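11S globulin isoform 1 (Cocos nucifera, PDB 5WPW) serves as a hexameric seed storage globulin, a nutrient reservoir of the coconut that is also a potential food allergen. Local coordinates at residues Ser19-Thr24 with Arg209-Arg214; Arg43-Pro48 with Glu131-Val135; Gln155-Arg161 with Ile175-Leu180. The protein carries 2 engineered substitutions. All coordinates share one frame; numbering follows the deposited sequence.

All three contacts lie in the N-terminal cupin domain, and their burial differs. Interaction 3 is a largely buried contact, with the second subunit packed against many of its residues; interactions 1 and 2 are only partly buried, and the second subunit reaches interaction 1 as well. Interactions 1 and 2 meet at one sheet, where strands 22-26 and 40-46 are neighbours and Val23 O lies 2.8 Å from Val45 N; the centres of the two contacts lie about 10 Å apart. Interaction 2 is ordinary strand pairing within that sheet, whereas interaction 1 joins its turn to strand 212-214 of the other sheet through backbone bonds and a carboxylate. Interaction 3 starts on strand 155-157 of this second sheet and adds a salt bridge and a lysine.

Interaction 1 of 3, residues Ser19-Thr24 with Arg209-Arg214; sequences SEAGVT and RGEIVR
Glu20 sets its CG opposite the backbone N (chi1 -179°) and stays extended to CD, which carries the carboxylate across to strand 212-214, where Arg214 N donates to OE1 at 2.8 Å. This is a junction between the two sheets of the N-terminal cupin barrel: the turn joining strands 15-19 and 22-26 of one sheet sits against strand 212-214 of the other. The axes of strands 22-24 and 212-214 are 7.4 Å apart and antiparallel at 177°. The Glu20 bond is nearly straight, 173° at the hydrogen, and uses the anti side of the carboxylate. A water donates to the same OE1 and to Arg214 O while accepting from Arg209 NH1, a nitrogen that also bonds Asn391 O of the second subunit. Two backbone bonds tie the turn to the other segment: Glu20 N to Arg209 O at 2.9 Å, and Ala21 N to Ile212 O at 3.0 Å. Ile212 packs against the turn, its CG2 branch 3.3 Å from Ala21 O and its CD1 3.9 Å from Thr24 OG1. Ala21 CB rests 3.7 Å above the Arg214 guanidinium plane, displaced toward the rim.

Interaction 2 of 3, residues Arg43-Pro48 with Glu131-Val135; sequences RRVIEP and ENPVV
Val45 and Val135 project from the same face of the sheet, flank to flank, as the non-hydrogen-bonded pair of an antiparallel strand pairing between strands 40-46 and 134-140 in the cupin barrel. The two branches of Val45 divide the work. CG1, opposite the backbone N (chi1 172°), reaches along the row to Pro133 CB at 3.9 Å, while CG2 meets Val135 CG2 at 3.8 Å. Val135 CG1, the branch less close to Val45, meets Arg43 CG at 4.0 Å, so the stem of the arginine, the two valines and Pro133 form one continuous ridge. Glu47 closes the proline end, its bent chain laying OE2 3.8 Å from Pro133 CG. The other face carries Ile46 and Val134, the hydrogen-bonded pair, which are set further apart, and there Ile46 packs onto Ile212. The backbones of Ile46 and Val134 are joined twice: Ile46 N donates to Val134 O at 2.8 Å, and Val134 N returns to Ile46 O at 2.9 Å. Ile46 O also receives Asn128 ND2. Beyond the strands the Pro48 ring fits against the backbone of Glu131, with its CG 3.1 Å from Glu131 O.

Interaction 3 of 3, residues Gln155-Arg161 with Ile175-Leu180; sequences QFLLAGR and IKENIL
Arg161 and Glu177 supply the one salt bridge of the contact, their chains alongside each other and their flat ends 30° apart. Arg161 NE donates a hydrogen bond to Glu177 OE2 at 3.0 Å; the donor stands above the carboxylate plane, although the oxygen lies near the plane of the guanidinium, at its edge. NH2 adds only a weak bond to the same OE2, and NH1 turns to Asp207 O. Ile175 CG2 covers one guanidinium face, 3.5 Å above the plane and offset toward the rim.

Bonds from side chains to backbone oxygens form a second group. Lys176 bends at chi3 (-58°) and chi4 (-75°), which turns CE and NZ to Gln155 O, met by NZ at 2.8 Å in the carbonyl plane. NZ also donates to a water held by Gln155 N and to Asp325 O of the second subunit. Asn178 offers ND2 to Gly160 O, a weak bond at 3.4 Å.

Strand 155-157 pairs with strand 50-57 of the cupin barrel, and segment 175-180 passes close to it on the way to helix 185-192, so this is where the chain passes from the barrel to the helices that follow, against a neighbouring subunit.

Between the backbones, Ile179 N donates to Leu157 O at 2.9 Å, nearly along the C=O axis.

Apolar contact is concentrated on Ile179. Its CD1 is pressed to 3.5 Å from Leu158 CD2, tighter than usual for carbons, the two side chains running abreast. The side chains of Ile179 and Phe156 cross at about a right angle, with Ile179 CG2 at the edge of the ring, 3.9 Å from Phe156 CB. The stem of Lys176 joins in as well, its CD resting 3.6 Å from Leu157 CD1.

Interaction 1 of 3, residues Ser19-Thr24 with Arg209-Arg214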
ATOM      1  N   SER A  19     -21.847 -39.426   5.946  1.00 43.46           N
ATOM      2  CA  SER A  19     -22.353 -39.312   4.592  1.00 42.13           C
ATOM      3  C   SER A  19     -22.113 -40.629   3.855  1.00 43.35           C
ATOM      4  O   SER A  19     -21.514 -41.566   4.387  1.00 36.13           O
ATOM      5  CB  SER A  19     -21.680 -38.140   3.867  1.00 40.31           C
ATOM      6  OG  SER A  19     -22.078 -36.885   4.394  1.00 39.17           O
ATOM      7  N   GLU A  20     -22.572 -40.668   2.600  1.00 43.40           N
ATOM      8  CA  GLU A  20     -22.463 -41.869   1.777  1.00 41.55           C
ATOM      9  C   GLU A  20     -21.011 -42.279   1.561  1.00 45.71           C
ATOM     10  O   GLU A  20     -20.673 -43.464   1.676  1.00 41.41           O
ATOM     11  CB  GLU A  20     -23.161 -41.626   0.439  1.00 42.91           C
ATOM     12  CG  GLU A  20     -23.163 -42.797  -0.517  1.00 40.28           C
ATOM     13  CD  GLU A  20     -23.898 -42.472  -1.804  1.00 49.86           C
ATOM     14  OE1 GLU A  20     -23.390 -41.647  -2.601  1.00 44.23           O
ATOM     15  OE2 GLU A  20     -24.993 -43.037  -2.016  1.00 51.12           O
ATOM     16  N   ALA A  21     -20.132 -41.316   1.257  1.00 38.61           N
ATOM     17  CA  ALA A  21     -18.749 -41.605   0.886  1.00 39.64           C
ATOM     18  C   ALA A  21     -17.742 -40.931   1.815  1.00 36.81           C
ATOM     19  O   ALA A  21     -16.622 -40.623   1.400  1.00 37.65           O
ATOM     20  CB  ALA A  21     -18.480 -41.201  -0.562  1.00 34.94           C
ATOM     21  N   GLY A  22     -18.125 -40.697   3.064  1.00 36.32           N
ATOM     22  CA  GLY A  22     -17.209 -40.124   4.028  1.00 37.91           C
ATOM     23  C   GLY A  22     -17.951 -39.679   5.271  1.00 39.96           C
ATOM     24  O   GLY A  22     -19.159 -39.901   5.405  1.00 42.05           O
ATOM     25  N   VAL A  23     -17.190 -39.069   6.192  1.00 35.42           N
ATOM     26  CA  VAL A  23     -17.692 -38.547   7.460  1.00 37.48           C
ATOM     27  C   VAL A  23     -17.062 -37.183   7.745  1.00 39.03           C
ATOM     28  O   VAL A  23     -15.914 -36.904   7.368  1.00 33.76           O
ATOM     29  CB  VAL A  23     -17.416 -39.485   8.667  1.00 40.74           C
ATOM     30  CG1 VAL A  23     -17.706 -40.938   8.325  1.00 42.83           C
ATOM     31  CG2 VAL A  23     -16.001 -39.324   9.175  1.00 36.37           C
ATOM     32  N   THR A  24     -17.827 -36.342   8.442  1.00 33.87           N
ATOM     33  CA  THR A  24     -17.399 -35.012   8.876  1.00 38.03           C
ATOM     34  C   THR A  24     -17.481 -34.935  10.393  1.00 36.78           C
ATOM     35  O   THR A  24     -18.565 -35.099  10.963  1.00 42.67           O
ATOM     36  CB  THR A  24     -18.272 -33.919   8.249  1.00 36.63           C
ATOM     37  OG1 THR A  24     -18.300 -34.081   6.821  1.00 33.87           O
ATOM     38  CG2 THR A  24     -17.722 -32.539   8.585  1.00 39.25           C
ATOM     39  N   ARG A 209     -27.740 -38.806   0.654  1.00 44.44           N
ATOM     40  CA  ARG A 209     -26.306 -39.059   0.642  1.00 44.06           C
ATOM     41  C   ARG A 209     -25.514 -38.146   1.579  1.00 44.18           C
ATOM     42  O   ARG A 209     -24.412 -38.519   1.992  1.00 44.66           O
ATOM     43  CB  ARG A 209     -25.766 -38.917  -0.780  1.00 44.46           C
ATOM     44  CG  ARG A 209     -26.512 -39.745  -1.825  1.00 46.82           C
ATOM     45  CD  ARG A 209     -26.030 -39.422  -3.239  1.00 43.49           C
ATOM     46  NE  ARG A 209     -26.392 -38.065  -3.648  1.00 42.12           N
ATOM     47  CZ  ARG A 209     -25.839 -37.432  -4.677  1.00 37.71           C
ATOM     48  NH1 ARG A 209     -24.907 -38.036  -5.398  1.00 35.74           N
ATOM     49  NH2 ARG A 209     -26.221 -36.196  -4.992  1.00 37.83           N
ATOM     50  N   GLY A 210     -26.031 -36.974   1.932  1.00 40.59           N
ATOM     51  CA  GLY A 210     -25.195 -36.043   2.686  1.00 44.92           C
ATOM     52  C   GLY A 210     -24.285 -35.242   1.764  1.00 41.54           C
ATOM     53  O   GLY A 210     -24.495 -35.183   0.541  1.00 41.04           O
ATOM     54  N   GLU A 211     -23.247 -34.625   2.350  1.00 39.48           N
ATOM     55  CA  GLU A 211     -22.388 -33.718   1.590  1.00 33.73           C
ATOM     56  C   GLU A 211     -21.139 -34.386   1.016  1.00 35.56           C
ATOM     57  O   GLU A 211     -20.377 -33.732   0.294  1.00 32.16           O
ATOM     58  CB  GLU A 211     -21.985 -32.520   2.461  1.00 37.21           C
ATOM     59  CG  GLU A 211     -21.179 -32.899   3.660  1.00 40.40           C
ATOM     60  CD  GLU A 211     -20.386 -31.723   4.215  1.00 46.95           C
ATOM     61  OE1 GLU A 211     -20.200 -30.716   3.488  1.00 40.18           O
ATOM     62  OE2 GLU A 211     -19.936 -31.820   5.377  1.00 51.75           O
ATOM     63  N   ILE A 212     -20.905 -35.663   1.297  1.00 26.80           N
ATOM     64  CA  ILE A 212     -19.865 -36.431   0.634  1.00 30.69           C
ATOM     65  C   ILE A 212     -20.552 -37.626  -0.015  1.00 31.73           C
ATOM     66  O   ILE A 212     -21.059 -38.503   0.692  1.00 34.82           O
ATOM     67  CB  ILE A 212     -18.769 -36.889   1.599  1.00 31.21           C
ATOM     68  CG1 ILE A 212     -18.242 -35.695   2.411  1.00 34.05           C
ATOM     69  CG2 ILE A 212     -17.669 -37.579   0.825  1.00 32.09           C
ATOM     70  CD1 ILE A 212     -17.424 -36.111   3.641  1.00 34.26           C
ATOM     71  N   VAL A 213     -20.577 -37.655  -1.347  1.00 34.19           N
ATOM     72  CA  VAL A 213     -21.357 -38.629  -2.113  1.00 37.50           C
ATOM     73  C   VAL A 213     -20.430 -39.482  -2.970  1.00 35.89           C
ATOM     74  O   VAL A 213     -19.316 -39.069  -3.315  1.00 30.94           O
ATOM     75  CB  VAL A 213     -22.430 -37.924  -2.979  1.00 37.85           C
ATOM     76  CG1 VAL A 213     -23.187 -36.928  -2.137  1.00 32.47           C
ATOM     77  CG2 VAL A 213     -21.812 -37.260  -4.241  1.00 29.91           C
ATOM     78  N   ARG A 214     -20.892 -40.688  -3.322  1.00 34.51           N
ATOM     79  CA  ARG A 214     -20.076 -41.617  -4.093  1.00 35.00           C
ATOM     80  C   ARG A 214     -20.272 -41.367  -5.585  1.00 41.89           C
ATOM     81  O   ARG A 214     -21.408 -41.285  -6.065  1.00 45.50           O
ATOM     82  CB  ARG A 214     -20.429 -43.068  -3.737  1.00 42.88           C
ATOM     83  CG  ARG A 214     -19.444 -44.129  -4.247  1.00 44.18           C
ATOM     84  CD  ARG A 214     -18.211 -44.345  -3.326  1.00 50.02           C
ATOM     85  NE  ARG A 214     -18.553 -44.721  -1.948  1.00 52.80           N
ATOM     86  CZ  ARG A 214     -17.685 -45.182  -1.044  1.00 54.45           C
ATOM     87  NH1 ARG A 214     -16.398 -45.348  -1.361  1.00 48.50           N
ATOM     88  NH2 ARG A 214     -18.106 -45.484   0.182  1.00 48.14           N
TER
HETATM   89  O   HOH W   1     -23.934 -41.155  -5.237  1.00 41.49           O

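Interaction 2 of 3, residues Arg43-Pro48 with Glu131-Val135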
ATOM      1  N   ARG A  43     -13.046 -31.783  10.862  1.00 33.72           N
ATOM      2  CA  ARG A  43     -12.247 -32.814  10.225  1.00 33.35           C
ATOM      3  C   ARG A  43     -13.152 -33.610   9.295  1.00 34.86           C
ATOM      4  O   ARG A  43     -14.265 -33.974   9.672  1.00 33.64           O
ATOM      5  CB  ARG A  43     -11.600 -33.756  11.255  1.00 33.43           C
ATOM      6  CG  ARG A  43     -10.702 -34.810  10.601  1.00 32.46           C
ATOM      7  CD  ARG A  43     -10.440 -35.999  11.517  1.00 40.88           C
ATOM      8  NE  ARG A  43      -9.653 -35.603  12.676  1.00 48.50           N
ATOM      9  CZ  ARG A  43      -9.871 -36.039  13.909  1.00 45.51           C
ATOM     10  NH1 ARG A  43     -10.858 -36.894  14.138  1.00 46.58           N
ATOM     11  NH2 ARG A  43      -9.114 -35.607  14.917  1.00 42.78           N
ATOM     12  N   ARG A  44     -12.676 -33.872   8.086  1.00 32.34           N
ATOM     13  CA  ARG A  44     -13.409 -34.676   7.118  1.00 35.89           C
ATOM     14  C   ARG A  44     -12.592 -35.875   6.670  1.00 35.16           C
ATOM     15  O   ARG A  44     -11.377 -35.774   6.457  1.00 29.88           O
ATOM     16  CB  ARG A  44     -13.783 -33.870   5.889  1.00 32.44           C
ATOM     17  CG  ARG A  44     -15.166 -33.395   5.891  1.00 36.14           C
ATOM     18  CD  ARG A  44     -15.511 -32.916   4.524  1.00 39.12           C
ATOM     19  NE  ARG A  44     -15.513 -31.466   4.456  1.00 42.95           N
ATOM     20  CZ  ARG A  44     -16.535 -30.712   4.838  1.00 42.35           C
ATOM     21  NH1 ARG A  44     -16.458 -29.399   4.741  1.00 42.19           N
ATOM     22  NH2 ARG A  44     -17.632 -31.281   5.311  1.00 40.63           N
ATOM     23  N   VAL A  45     -13.272 -37.007   6.492  1.00 31.53           N
ATOM     24  CA  VAL A  45     -12.694 -38.169   5.836  1.00 33.08           C
ATOM     25  C   VAL A  45     -13.519 -38.440   4.588  1.00 38.70           C
ATOM     26  O   VAL A  45     -14.744 -38.569   4.669  1.00 36.57           O
ATOM     27  CB  VAL A  45     -12.671 -39.403   6.758  1.00 39.08           C
ATOM     28  CG1 VAL A  45     -12.254 -40.623   5.968  1.00 38.58           C
ATOM     29  CG2 VAL A  45     -11.706 -39.189   7.880  1.00 35.90           C
ATOM     30  N   ILE A  46     -12.852 -38.507   3.442  1.00 36.14           N
ATOM     31  CA  ILE A  46     -13.503 -38.672   2.149  1.00 38.35           C
ATOM     32  C   ILE A  46     -12.977 -39.970   1.558  1.00 36.76           C
ATOM     33  O   ILE A  46     -11.813 -40.046   1.140  1.00 35.78           O
ATOM     34  CB  ILE A  46     -13.241 -37.486   1.201  1.00 34.67           C
ATOM     35  CG1 ILE A  46     -13.728 -36.170   1.810  1.00 33.01           C
ATOM     36  CG2 ILE A  46     -13.899 -37.703  -0.149  1.00 30.90           C
ATOM     37  CD1 ILE A  46     -13.317 -34.961   0.984  1.00 35.02           C
ATOM     38  N   GLU A  47     -13.840 -40.995   1.518  1.00 38.95           N
ATOM     39  CA  GLU A  47     -13.450 -42.275   0.963  1.00 35.39           C
ATOM     40  C   GLU A  47     -13.059 -42.107  -0.494  1.00 34.33           C
ATOM     41  O   GLU A  47     -13.417 -41.110  -1.132  1.00 40.01           O
ATOM     42  CB  GLU A  47     -14.587 -43.294   1.077  1.00 44.07           C
ATOM     43  CG  GLU A  47     -15.243 -43.370   2.437  1.00 43.55           C
ATOM     44  CD  GLU A  47     -14.256 -43.702   3.528  1.00 49.61           C
ATOM     45  OE1 GLU A  47     -14.523 -43.317   4.690  1.00 49.83           O
ATOM     46  OE2 GLU A  47     -13.222 -44.343   3.225  1.00 48.92           O
ATOM     47  N   PRO A  48     -12.311 -43.063  -1.039  1.00 35.49           N
ATOM     48  CA  PRO A  48     -12.028 -43.041  -2.474  1.00 31.10           C
ATOM     49  C   PRO A  48     -13.316 -42.950  -3.281  1.00 35.50           C
ATOM     50  O   PRO A  48     -14.354 -43.497  -2.898  1.00 32.57           O
ATOM     51  CB  PRO A  48     -11.286 -44.362  -2.708  1.00 38.76           C
ATOM     52  CG  PRO A  48     -10.648 -44.654  -1.395  1.00 38.64           C
ATOM     53  CD  PRO A  48     -11.581 -44.141  -0.342  1.00 34.57           C
ATOM     54  N   GLU A 131      -6.799 -44.139  -3.899  1.00 45.78           N
ATOM     55  CA  GLU A 131      -7.435 -45.316  -3.327  1.00 47.54           C
ATOM     56  C   GLU A 131      -7.394 -45.343  -1.808  1.00 49.22           C
ATOM     57  O   GLU A 131      -8.005 -46.233  -1.203  1.00 49.71           O
ATOM     58  CB  GLU A 131      -6.809 -46.600  -3.883  1.00 51.57           C
ATOM     59  CG  GLU A 131      -7.821 -47.731  -4.019  1.00 45.18           C
ATOM     60  CD  GLU A 131      -8.766 -47.559  -5.207  1.00 45.78           C
ATOM     61  OE1 GLU A 131      -9.999 -47.632  -5.006  1.00 44.58           O
ATOM     62  OE2 GLU A 131      -8.274 -47.360  -6.347  1.00 47.22           O
ATOM     63  N   ASN A 132      -6.708 -44.407  -1.187  1.00 42.94           N
ATOM     64  CA  ASN A 132      -6.770 -44.266   0.251  1.00 44.45           C
ATOM     65  C   ASN A 132      -7.693 -43.105   0.619  1.00 39.98           C
ATOM     66  O   ASN A 132      -7.902 -42.194  -0.189  1.00 42.42           O
ATOM     67  CB  ASN A 132      -5.366 -44.031   0.816  1.00 43.38           C
ATOM     68  CG  ASN A 132      -4.796 -42.669   0.437  1.00 44.64           C
ATOM     69  OD1 ASN A 132      -4.663 -41.792   1.287  1.00 48.47           O
ATOM     70  ND2 ASN A 132      -4.460 -42.487  -0.846  1.00 48.87           N
ATOM     71  N   PRO A 133      -8.297 -43.107   1.803  1.00 34.31           N
ATOM     72  CA  PRO A 133      -9.180 -41.997   2.166  1.00 37.93           C
ATOM     73  C   PRO A 133      -8.396 -40.699   2.330  1.00 35.54           C
ATOM     74  O   PRO A 133      -7.226 -40.695   2.716  1.00 34.77           O
ATOM     75  CB  PRO A 133      -9.798 -42.446   3.500  1.00 38.63           C
ATOM     76  CG  PRO A 133      -9.462 -43.931   3.619  1.00 37.47           C
ATOM     77  CD  PRO A 133      -8.183 -44.098   2.885  1.00 39.11           C
ATOM     78  N   VAL A 134      -9.050 -39.596   2.007  1.00 35.48           N
ATOM     79  CA  VAL A 134      -8.514 -38.269   2.299  1.00 32.94           C
ATOM     80  C   VAL A 134      -8.972 -37.880   3.694  1.00 29.35           C
ATOM     81  O   VAL A 134     -10.129 -38.096   4.067  1.00 32.38           O
ATOM     82  CB  VAL A 134      -8.976 -37.238   1.248  1.00 35.11           C
ATOM     83  CG1 VAL A 134      -8.702 -35.807   1.730  1.00 30.02           C
ATOM     84  CG2 VAL A 134      -8.308 -37.506  -0.102  1.00 34.74           C
ATOM     85  N   VAL A 135      -8.060 -37.343   4.492  1.00 30.15           N
ATOM     86  CA  VAL A 135      -8.401 -36.777   5.783  1.00 27.05           C
ATOM     87  C   VAL A 135      -7.975 -35.311   5.746  1.00 28.35           C
ATOM     88  O   VAL A 135      -6.789 -35.008   5.556  1.00 27.83           O
ATOM     89  CB  VAL A 135      -7.734 -37.536   6.940  1.00 31.39           C
ATOM     90  CG1 VAL A 135      -8.215 -36.982   8.264  1.00 35.18           C
ATOM     91  CG2 VAL A 135      -8.085 -39.037   6.853  1.00 30.74           C
TER

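Interaction 3 of 3, residues Gln155-Arg161 with Ile175-Leu180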
ATOM      1  N   GLN A 155     -22.463 -22.534   6.604  1.00 34.74           N
ATOM      2  CA  GLN A 155     -22.174 -23.192   5.338  1.00 33.03           C
ATOM      3  C   GLN A 155     -23.411 -23.190   4.445  1.00 30.75           C
ATOM      4  O   GLN A 155     -24.497 -23.577   4.884  1.00 27.12           O
ATOM      5  CB  GLN A 155     -21.701 -24.633   5.565  1.00 32.07           C
ATOM      6  CG  GLN A 155     -20.853 -25.185   4.439  1.00 38.12           C
ATOM      7  CD  GLN A 155     -20.994 -26.687   4.271  1.00 37.96           C
ATOM      8  OE1 GLN A 155     -21.914 -27.299   4.813  1.00 47.73           O
ATOM      9  NE2 GLN A 155     -20.088 -27.287   3.517  1.00 39.93           N
ATOM     10  N   PHE A 156     -23.227 -22.768   3.194  1.00 23.79           N
ATOM     11  CA  PHE A 156     -24.284 -22.634   2.199  1.00 22.77           C
ATOM     12  C   PHE A 156     -24.026 -23.673   1.123  1.00 24.97           C
ATOM     13  O   PHE A 156     -23.114 -23.508   0.310  1.00 25.68           O
ATOM     14  CB  PHE A 156     -24.304 -21.230   1.586  1.00 25.09           C
ATOM     15  CG  PHE A 156     -24.583 -20.112   2.577  1.00 24.90           C
ATOM     16  CD1 PHE A 156     -23.641 -19.744   3.519  1.00 28.76           C
ATOM     17  CD2 PHE A 156     -25.792 -19.419   2.541  1.00 22.37           C
ATOM     18  CE1 PHE A 156     -23.908 -18.692   4.418  1.00 27.21           C
ATOM     19  CE2 PHE A 156     -26.060 -18.381   3.416  1.00 27.76           C
ATOM     20  CZ  PHE A 156     -25.123 -18.017   4.361  1.00 25.75           C
ATOM     21  N   LEU A 157     -24.820 -24.738   1.112  1.00 25.64           N
ATOM     22  CA  LEU A 157     -24.662 -25.792   0.116  1.00 25.43           C
ATOM     23  C   LEU A 157     -25.232 -25.338  -1.219  1.00 25.31           C
ATOM     24  O   LEU A 157     -26.339 -24.803  -1.274  1.00 26.45           O
ATOM     25  CB  LEU A 157     -25.375 -27.068   0.561  1.00 26.83           C
ATOM     26  CG  LEU A 157     -24.853 -27.717   1.820  1.00 35.50           C
ATOM     27  CD1 LEU A 157     -25.959 -28.567   2.417  1.00 36.19           C
ATOM     28  CD2 LEU A 157     -23.639 -28.553   1.471  1.00 36.84           C
ATOM     29  N   LEU A 158     -24.466 -25.529  -2.296  1.00 26.48           N
ATOM     30  CA  LEU A 158     -25.018 -25.301  -3.625  1.00 26.34           C
ATOM     31  C   LEU A 158     -25.801 -26.516  -4.117  1.00 28.13           C
ATOM     32  O   LEU A 158     -26.670 -26.385  -4.986  1.00 30.94           O
ATOM     33  CB  LEU A 158     -23.898 -24.967  -4.621  1.00 26.62           C
ATOM     34  CG  LEU A 158     -23.211 -23.594  -4.598  1.00 30.15           C
ATOM     35  CD1 LEU A 158     -22.462 -23.349  -5.913  1.00 30.88           C
ATOM     36  CD2 LEU A 158     -24.191 -22.491  -4.320  1.00 36.92           C
ATOM     37  N   ALA A 159     -25.511 -27.692  -3.580  1.00 31.56           N
ATOM     38  CA  ALA A 159     -26.229 -28.898  -3.943  1.00 28.31           C
ATOM     39  C   ALA A 159     -26.296 -29.795  -2.723  1.00 35.65           C
ATOM     40  O   ALA A 159     -25.438 -29.716  -1.842  1.00 30.93           O
ATOM     41  CB  ALA A 159     -25.543 -29.613  -5.101  1.00 29.40           C
ATOM     42  N   GLY A 160     -27.319 -30.645  -2.674  1.00 39.81           N
ATOM     43  CA  GLY A 160     -27.389 -31.673  -1.651  1.00 39.80           C
ATOM     44  C   GLY A 160     -28.083 -31.245  -0.371  1.00 42.85           C
ATOM     45  O   GLY A 160     -28.832 -30.269  -0.312  1.00 42.27           O
ATOM     46  N   ARG A 161     -27.838 -32.042   0.675  1.00 44.15           N
ATOM     47  CA  ARG A 161     -28.418 -31.888   2.005  1.00 48.48           C
ATOM     48  C   ARG A 161     -27.453 -32.493   3.012  1.00 45.65           C
ATOM     49  O   ARG A 161     -26.637 -33.349   2.666  1.00 47.68           O
ATOM     50  CB  ARG A 161     -29.783 -32.583   2.149  1.00 49.41           C
ATOM     51  CG  ARG A 161     -30.869 -32.159   1.175  1.00 50.19           C
ATOM     52  CD  ARG A 161     -32.026 -33.157   1.194  1.00 51.77           C
ATOM     53  NE  ARG A 161     -32.945 -32.961   2.313  1.00 52.01           N
ATOM     54  CZ  ARG A 161     -33.452 -33.953   3.040  1.00 56.83           C
ATOM     55  NH1 ARG A 161     -33.117 -35.210   2.768  1.00 49.98           N
ATOM     56  NH2 ARG A 161     -34.289 -33.692   4.038  1.00 53.26           N
ATOM     57  N   ILE A 175     -31.740 -31.314   9.217  1.00 56.79           N
ATOM     58  CA  ILE A 175     -31.092 -31.495   7.920  1.00 60.97           C
ATOM     59  C   ILE A 175     -31.074 -30.155   7.196  1.00 56.76           C
ATOM     60  O   ILE A 175     -32.129 -29.559   6.950  1.00 58.78           O
ATOM     61  CB  ILE A 175     -31.776 -32.574   7.060  1.00 57.28           C
ATOM     62  CG1 ILE A 175     -31.580 -33.957   7.687  1.00 58.04           C
ATOM     63  CG2 ILE A 175     -31.195 -32.571   5.653  1.00 53.99           C
ATOM     64  CD1 ILE A 175     -31.645 -35.123   6.696  1.00 55.07           C
ATOM     65  N   LYS A 176     -29.874 -29.691   6.851  1.00 56.71           N
ATOM     66  CA  LYS A 176     -29.685 -28.429   6.147  1.00 50.23           C
ATOM     67  C   LYS A 176     -29.856 -28.636   4.647  1.00 48.98           C
ATOM     68  O   LYS A 176     -29.204 -29.502   4.054  1.00 45.90           O
ATOM     69  CB  LYS A 176     -28.298 -27.866   6.468  1.00 48.98           C
ATOM     70  CG  LYS A 176     -27.600 -27.098   5.350  1.00 47.64           C
ATOM     71  CD  LYS A 176     -26.099 -27.027   5.618  1.00 44.51           C
ATOM     72  CE  LYS A 176     -25.790 -26.370   6.967  1.00 42.84           C
ATOM     73  NZ  LYS A 176     -25.974 -24.888   6.931  1.00 38.52           N
ATOM     74  N   GLU A 177     -30.733 -27.840   4.037  1.00 43.07           N
ATOM     75  CA  GLU A 177     -31.003 -27.922   2.611  1.00 40.50           C
ATOM     76  C   GLU A 177     -30.040 -27.034   1.824  1.00 39.81           C
ATOM     77  O   GLU A 177     -29.403 -26.131   2.365  1.00 41.52           O
ATOM     78  CB  GLU A 177     -32.448 -27.515   2.321  1.00 44.64           C
ATOM     79  CG  GLU A 177     -33.504 -28.345   3.044  1.00 45.83           C
ATOM     80  CD  GLU A 177     -33.786 -29.653   2.327  1.00 51.69           C
ATOM     81  OE1 GLU A 177     -33.210 -29.869   1.242  1.00 55.32           O
ATOM     82  OE2 GLU A 177     -34.588 -30.463   2.838  1.00 56.77           O
ATOM     83  N   ASN A 178     -29.933 -27.308   0.530  1.00 37.71           N
ATOM     84  CA  ASN A 178     -29.130 -26.447  -0.314  1.00 32.95           C
ATOM     85  C   ASN A 178     -29.902 -25.168  -0.617  1.00 36.82           C
ATOM     86  O   ASN A 178     -31.121 -25.096  -0.456  1.00 37.93           O
ATOM     87  CB  ASN A 178     -28.727 -27.172  -1.591  1.00 40.83           C
ATOM     88  CG  ASN A 178     -29.856 -27.284  -2.574  1.00 40.22           C
ATOM     89  OD1 ASN A 178     -30.034 -26.418  -3.426  1.00 41.14           O
ATOM     90  ND2 ASN A 178     -30.629 -28.354  -2.467  1.00 44.05           N
ATOM     91  N   ILE A 179     -29.170 -24.137  -1.038  1.00 37.98           N
ATOM     92  CA  ILE A 179     -29.773 -22.810  -1.137  1.00 36.19           C
ATOM     93  C   ILE A 179     -30.837 -22.761  -2.219  1.00 35.42           C
ATOM     94  O   ILE A 179     -31.793 -21.981  -2.118  1.00 38.33           O
ATOM     95  CB  ILE A 179     -28.682 -21.766  -1.390  1.00 34.16           C
ATOM     96  CG1 ILE A 179     -27.836 -22.214  -2.563  1.00 30.82           C
ATOM     97  CG2 ILE A 179     -27.823 -21.638  -0.144  1.00 33.46           C
ATOM     98  CD1 ILE A 179     -27.191 -21.081  -3.309  1.00 39.53           C
ATOM     99  N   LEU A 180     -30.691 -23.568  -3.274  1.00 34.87           N
ATOM    100  CA  LEU A 180     -31.703 -23.572  -4.330  1.00 36.53           C
ATOM    101  C   LEU A 180     -33.052 -24.058  -3.814  1.00 38.77           C
ATOM    102  O   LEU A 180     -34.097 -23.669  -4.352  1.00 40.60           O
ATOM    103  CB  LEU A 180     -31.245 -24.429  -5.504  1.00 33.79           C
ATOM    104  CG  LEU A 180     -29.883 -24.067  -6.101  1.00 36.12           C
ATOM    105  CD1 LEU A 180     -29.592 -24.971  -7.295  1.00 37.41           C
ATOM    106  CD2 LEU A 180     -29.820 -22.582  -6.485  1.00 31.58           C
TER
HETATM  107  O   HOH W   2     -24.835 -23.245   8.713  1.00 39.09           O
HETATM  108  O   HOH W   3     -27.255 -24.812   2.622  1.00 35.86           O